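Local structure of putative mandelate racemase (Zymomonas mobilis, 2OX4) at residues 132-144 against 341-353. The protein probably acts as a magnesium-dependent lyase (dehydratase) of the enolase superfamily, in the mandelate racemase group. Residues are numbered along the deposited sequence; the frame is centred on the assembly and turned at random.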
loop_
_atom_site.group_PDB
_atom_site.type_symbol
_atom_site.label_atom_id
_atom_site.label_comp_id
_atom_site.label_asym_id
_atom_site.label_seq_id
_atom_site.Cartn_x
_atom_site.Cartn_y
_atom_site.Cartn_z
ATOM N N GLN C 132 29.288 19.014 19.219
ATOM C CA GLN C 132 30.441 18.788 18.331
ATOM C C GLN C 132 31.742 18.732 19.137
ATOM O O GLN C 132 32.675 19.501 18.891
ATOM C CB GLN C 132 30.518 19.805 17.162
ATOM C CG GLN C 132 29.190 20.039 16.384
ATOM C CD GLN C 132 28.702 18.832 15.579
ATOM O OE1 GLN C 132 29.344 17.783 15.545
ATOM N NE2 GLN C 132 27.561 18.995 14.902
ATOM N N LEU C 133 31.774 17.815 20.104
ATOM C CA LEU C 133 32.922 17.638 21.008
ATOM C C LEU C 133 34.197 17.266 20.266
ATOM O O LEU C 133 35.299 17.553 20.738
ATOM C CB LEU C 133 32.650 16.541 22.038
ATOM C CG LEU C 133 31.516 16.623 23.056
ATOM C CD1 LEU C 133 31.515 15.330 23.869
ATOM C CD2 LEU C 133 31.629 17.840 23.951
ATOM N N GLN C 134 34.046 16.618 19.112
ATOM C CA GLN C 134 35.198 16.201 18.310
ATOM C C GLN C 134 36.052 17.371 17.782
ATOM O O GLN C 134 37.160 17.151 17.291
ATOM C CB GLN C 134 34.757 15.254 17.179
ATOM C CG GLN C 134 34.106 15.937 15.986
ATOM C CD GLN C 134 32.630 16.269 16.186
ATOM O OE1 GLN C 134 32.034 15.957 17.218
ATOM N NE2 GLN C 134 32.032 16.908 15.177
ATOM N N PHE C 135 35.544 18.602 17.892
ATOM C CA PHE C 135 36.294 19.803 17.498
ATOM C C PHE C 135 36.840 20.579 18.702
ATOM O O PHE C 135 37.382 21.682 18.551
ATOM C CB PHE C 135 35.431 20.738 16.647
ATOM C CG PHE C 135 35.065 20.171 15.308
ATOM C CD1 PHE C 135 36.028 19.569 14.507
ATOM C CD2 PHE C 135 33.753 20.236 14.848
ATOM C CE1 PHE C 135 35.690 19.043 13.266
ATOM C CE2 PHE C 135 33.407 19.711 13.611
ATOM C CZ PHE C 135 34.378 19.111 12.820
ATOM N N GLY C 136 36.685 20.001 19.888
ATOM C CA GLY C 136 37.084 20.653 21.129
ATOM C C GLY C 136 35.964 21.452 21.777
ATOM O O GLY C 136 35.252 22.216 21.106
ATOM N N TRP C 137 35.813 21.274 23.085
ATOM C CA TRP C 137 35.003 22.170 23.903
ATOM C C TRP C 137 35.909 23.130 24.695
ATOM O O TRP C 137 36.080 22.963 25.898
ATOM C CB TRP C 137 34.117 21.341 24.845
ATOM C CG TRP C 137 32.970 22.134 25.407
ATOM C CD1 TRP C 137 32.849 22.611 26.677
ATOM C CD2 TRP C 137 31.790 22.552 24.705
ATOM N NE1 TRP C 137 31.671 23.301 26.813
ATOM C CE2 TRP C 137 31.000 23.283 25.617
ATOM C CE3 TRP C 137 31.324 22.380 23.392
ATOM C CZ2 TRP C 137 29.768 23.838 25.265
ATOM C CZ3 TRP C 137 30.099 22.935 23.043
ATOM C CH2 TRP C 137 29.336 23.656 23.977
ATOM N N GLY C 138 36.468 24.152 24.046
ATOM C CA GLY C 138 35.703 25.295 23.571
ATOM C C GLY C 138 36.376 26.240 22.587
ATOM O O GLY C 138 35.975 26.304 21.426
ATOM N N LYS C 139 37.377 26.995 23.040
ATOM C CA LYS C 139 37.765 28.220 22.321
ATOM C C LYS C 139 38.973 28.148 21.378
ATOM O O LYS C 139 39.252 29.104 20.644
ATOM C CB LYS C 139 37.821 29.438 23.247
ATOM C CG LYS C 139 39.156 29.717 23.900
ATOM C CD LYS C 139 39.142 31.104 24.525
ATOM C CE LYS C 139 38.177 31.173 25.707
ATOM N NZ LYS C 139 37.352 32.414 25.703
ATOM N N GLU C 140 39.671 27.017 21.380
ATOM C CA GLU C 140 40.435 26.605 20.205
ATOM C C GLU C 140 39.792 25.412 19.500
ATOM O O GLU C 140 39.612 24.339 20.087
ATOM C CB GLU C 140 41.913 26.346 20.531
ATOM C CG GLU C 140 42.166 25.560 21.811
ATOM C CD GLU C 140 43.473 24.788 21.771
ATOM O OE1 GLU C 140 44.490 25.317 22.270
ATOM O OE2 GLU C 140 43.484 23.655 21.237
ATOM N N ARG C 141 39.427 25.621 18.240
ATOM C CA ARG C 141 38.895 24.555 17.402
ATOM C C ARG C 141 40.030 23.664 16.911
ATOM O O ARG C 141 40.942 24.128 16.210
ATOM C CB ARG C 141 38.135 25.154 16.218
ATOM C CG ARG C 141 37.390 24.150 15.365
ATOM C CD ARG C 141 36.545 24.890 14.353
ATOM N NE ARG C 141 36.015 24.009 13.320
ATOM C CZ ARG C 141 34.725 23.735 13.156
ATOM N NH1 ARG C 141 33.814 24.270 13.968
ATOM N NH2 ARG C 141 34.346 22.923 12.177
ATOM N N LYS C 142 39.976 22.390 17.299
ATOM C CA LYS C 142 40.980 21.408 16.904
ATOM C C LYS C 142 40.373 20.019 16.922
ATOM O O LYS C 142 39.809 19.593 17.934
ATOM C CB LYS C 142 42.193 21.453 17.836
ATOM C CG LYS C 142 43.467 20.921 17.187
ATOM C CD LYS C 142 44.570 20.708 18.208
ATOM C CE LYS C 142 45.770 20.010 17.583
ATOM N NZ LYS C 142 46.728 19.535 18.622
ATOM N N SER C 143 40.484 19.313 15.800
ATOM C CA SER C 143 39.879 17.988 15.673
ATOM C C SER C 143 40.571 16.950 16.550
ATOM O O SER C 143 41.797 16.965 16.698
ATOM C CB SER C 143 39.846 17.538 14.206
ATOM O OG SER C 143 41.134 17.617 13.618
ATOM N N LYS C 144 39.784 16.054 17.135
ATOM C CA LYS C 144 40.308 15.032 18.055
ATOM C C LYS C 144 40.419 13.647 17.423
ATOM O O LYS C 144 39.537 13.212 16.680
ATOM C CB LYS C 144 39.459 14.925 19.326
ATOM C CG LYS C 144 39.144 16.251 20.019
ATOM C CD LYS C 144 40.402 16.907 20.581
ATOM C CE LYS C 144 40.089 18.286 21.139
ATOM N NZ LYS C 144 41.117 19.285 20.740
ATOM N N HIS C 341 18.132 21.877 23.277
ATOM C CA HIS C 341 18.758 22.940 22.483
ATOM C C HIS C 341 20.235 22.630 22.188
ATOM O O HIS C 341 20.989 22.223 23.072
ATOM C CB HIS C 341 18.630 24.298 23.192
ATOM C CG HIS C 341 19.291 25.419 22.449
ATOM N ND1 HIS C 341 18.620 26.203 21.537
ATOM C CD2 HIS C 341 20.572 25.863 22.456
ATOM C CE1 HIS C 341 19.453 27.089 21.022
ATOM N NE2 HIS C 341 20.646 26.904 21.562
ATOM N N GLU C 342 20.637 22.824 20.937
ATOM C CA GLU C 342 22.009 22.595 20.511
ATOM C C GLU C 342 22.842 23.840 20.777
ATOM O O GLU C 342 22.546 24.926 20.253
ATOM C CB GLU C 342 22.053 22.307 19.013
ATOM C CG GLU C 342 23.472 22.149 18.502
ATOM C CD GLU C 342 23.549 21.771 17.034
ATOM O OE1 GLU C 342 22.606 22.071 16.260
ATOM O OE2 GLU C 342 24.577 21.179 16.658
ATOM N N HIS C 343 23.901 23.685 21.567
ATOM C CA HIS C 343 24.826 24.802 21.748
ATOM C C HIS C 343 26.182 24.469 21.146
ATOM O O HIS C 343 26.915 23.623 21.668
ATOM C CB HIS C 343 24.939 25.216 23.222
ATOM C CG HIS C 343 25.721 26.477 23.425
ATOM N ND1 HIS C 343 25.386 27.667 22.811
ATOM C CD2 HIS C 343 26.834 26.731 24.157
ATOM C CE1 HIS C 343 26.255 28.602 23.164
ATOM N NE2 HIS C 343 27.150 28.056 23.967
ATOM N N HIS C 344 26.479 25.122 20.017
ATOM C CA HIS C 344 27.575 24.718 19.145
ATOM C C HIS C 344 28.874 25.281 19.674
ATOM O O HIS C 344 28.918 26.418 20.173
ATOM C CB HIS C 344 27.337 25.196 17.711
ATOM C CG HIS C 344 28.106 24.428 16.680
ATOM N ND1 HIS C 344 29.478 24.506 16.560
ATOM C CD2 HIS C 344 27.691 23.583 15.705
ATOM C CE1 HIS C 344 29.877 23.738 15.562
ATOM N NE2 HIS C 344 28.812 23.166 15.025
ATOM N N GLN C 345 29.928 24.476 19.560
ATOM C CA GLN C 345 31.271 24.873 19.992
ATOM C C GLN C 345 31.808 26.140 19.309
ATOM O O GLN C 345 32.586 26.890 19.908
ATOM C CB GLN C 345 32.258 23.695 19.891
ATOM C CG GLN C 345 32.623 23.238 18.469
ATOM C CD GLN C 345 33.752 24.059 17.851
ATOM O OE1 GLN C 345 33.584 24.658 16.789
ATOM N NE2 GLN C 345 34.902 24.102 18.525
ATOM N N LYS C 346 31.382 26.389 18.068
ATOM C CA LYS C 346 31.847 27.565 17.325
ATOM C C LYS C 346 31.533 28.889 18.046
ATOM O O LYS C 346 32.288 29.847 17.931
ATOM C CB LYS C 346 31.307 27.562 15.885
ATOM C CG LYS C 346 29.913 28.162 15.730
ATOM C CD LYS C 346 29.018 27.305 14.880
ATOM C CE LYS C 346 29.152 27.659 13.439
ATOM N NZ LYS C 346 28.967 26.461 12.563
ATOM N N THR C 347 30.451 28.917 18.825
ATOM C CA THR C 347 30.025 30.136 19.530
ATOM C C THR C 347 30.997 30.506 20.646
ATOM O O THR C 347 30.953 31.621 21.179
ATOM C CB THR C 347 28.603 29.999 20.141
ATOM O OG1 THR C 347 28.647 29.126 21.275
ATOM C CG2 THR C 347 27.618 29.445 19.119
ATOM N N LEU C 348 31.863 29.558 20.992
ATOM C CA LEU C 348 32.906 29.769 21.994
ATOM C C LEU C 348 34.176 30.443 21.446
ATOM O O LEU C 348 35.059 30.832 22.215
ATOM C CB LEU C 348 33.235 28.447 22.707
ATOM C CG LEU C 348 32.026 27.611 23.167
ATOM C CD1 LEU C 348 32.394 26.162 23.440
ATOM C CD2 LEU C 348 31.300 28.226 24.365
ATOM N N LEU C 349 34.261 30.596 20.126
ATOM C CA LEU C 349 35.443 31.187 19.491
ATOM C C LEU C 349 35.277 32.705 19.363
ATOM O O LEU C 349 34.167 33.184 19.113
ATOM C CB LEU C 349 35.694 30.552 18.117
ATOM C CG LEU C 349 35.480 29.042 17.931
ATOM C CD1 LEU C 349 35.479 28.688 16.453
ATOM C CD2 LEU C 349 36.529 28.216 18.678
ATOM N N PRO C 350 36.375 33.472 19.546
ATOM C CA PRO C 350 36.368 34.944 19.390
ATOM C C PRO C 350 35.932 35.476 18.006
ATOM O O PRO C 350 35.415 36.593 17.914
ATOM C CB PRO C 350 37.826 35.329 19.660
ATOM C CG PRO C 350 38.369 34.206 20.497
ATOM C CD PRO C 350 37.704 32.975 19.957
ATOM N N GLU C 351 36.149 34.696 16.945
ATOM C CA GLU C 351 35.712 35.099 15.594
ATOM C C GLU C 351 34.185 35.173 15.479
ATOM O O GLU C 351 33.645 35.913 14.648
ATOM C CB GLU C 351 36.249 34.137 14.540
ATOM C CG GLU C 351 35.851 32.664 14.736
ATOM C CD GLU C 351 36.840 31.738 14.082
ATOM O OE1 GLU C 351 36.414 30.749 13.447
ATOM O OE2 GLU C 351 38.052 32.020 14.185
ATOM N N TYR C 352 33.499 34.394 16.308
ATOM C CA TYR C 352 32.041 34.456 16.377
ATOM C C TYR C 352 31.537 35.474 17.407
ATOM O O TYR C 352 30.605 36.232 17.123
ATOM C CB TYR C 352 31.434 33.059 16.550
ATOM C CG TYR C 352 31.148 32.389 15.214
ATOM C CD1 TYR C 352 32.027 31.452 14.666
ATOM C CD2 TYR C 352 30.009 32.729 14.483
ATOM C CE1 TYR C 352 31.760 30.854 13.420
ATOM C CE2 TYR C 352 29.737 32.147 13.256
ATOM C CZ TYR C 352 30.610 31.214 12.725
ATOM O OH TYR C 352 30.310 30.651 11.498
ATOM N N GLU C 353 32.172 35.527 18.577
ATOM C CA GLU C 353 31.814 36.524 19.600
ATOM C C GLU C 353 31.800 37.984 19.131
ATOM O O GLU C 353 30.953 38.755 19.561
ATOM C CB GLU C 353 32.687 36.382 20.852
ATOM C CG GLU C 353 32.549 35.043 21.551
ATOM C CD GLU C 353 33.677 34.765 22.540
ATOM O OE1 GLU C 353 33.790 35.504 23.545
ATOM O OE2 GLU C 353 34.444 33.799 22.314
HETATM O O HOH W 1 25.710 21.615 14.492
#
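Gln345 and Trp137 pack side by side where the chain beyond two strand ends meets at the mouth of the modified TIM barrel of this enolase-superfamily protein. Segment 132-144 follows strand 126-131; the other opens with strand 341-344, which lies parallel to 126-131 and closes the barrel, and runs on into a loop and the short helix 350-353. The tight part centres on the Trp137 indole, whose CG lies anti to the backbone N (chi1 -162°), turning the ring back toward 341-353. Leu348 CD1 sits over the centre of its six-membered ring, 3.7 Å from the centroid, in a CH-pi contact, and is also pressed to 3.4 Å from Gly138 CA. At the rim of the indole, CH2 meets the carbonyl oxygen of His343 in the ring plane, while NE1 is hydrogen-bonded to Glu160.

Beside the indole, the bent Gln345 side chain spreads its amide between two partners. NE2 gives Gly136 O a nearly straight bond (3.2 Å, 171°), in the planes of both the amide and the carbonyl; OE1 accepts a weak, bent one from Arg141 NH1 at 2.9 Å. Phe135 lies against a face of that guanidinium. A leucine at Gln345 would probably leave Gly136 O without this donor and the Arg141 guanidinium freer to swing away.

Leu349 CD2 rests against Gly138 O and Lys139 O. Toward solvent the contact thins to Pro350 and the Lys139 side chain, which touches only through CB, against Leu348 O; its NZ stays 4.7 Å from Glu353 OE2. The inner end faces the metal centre instead. Gln132, its side chain about 4 Å from the magnesium ion held by Glu215, Glu241 and Glu267, packs CG against His344 NE2. One water accepts from Gln132 NE2 and donates to Glu342 OE2, also held by Ser131 OG and salt-bridged to Lys166 NZ.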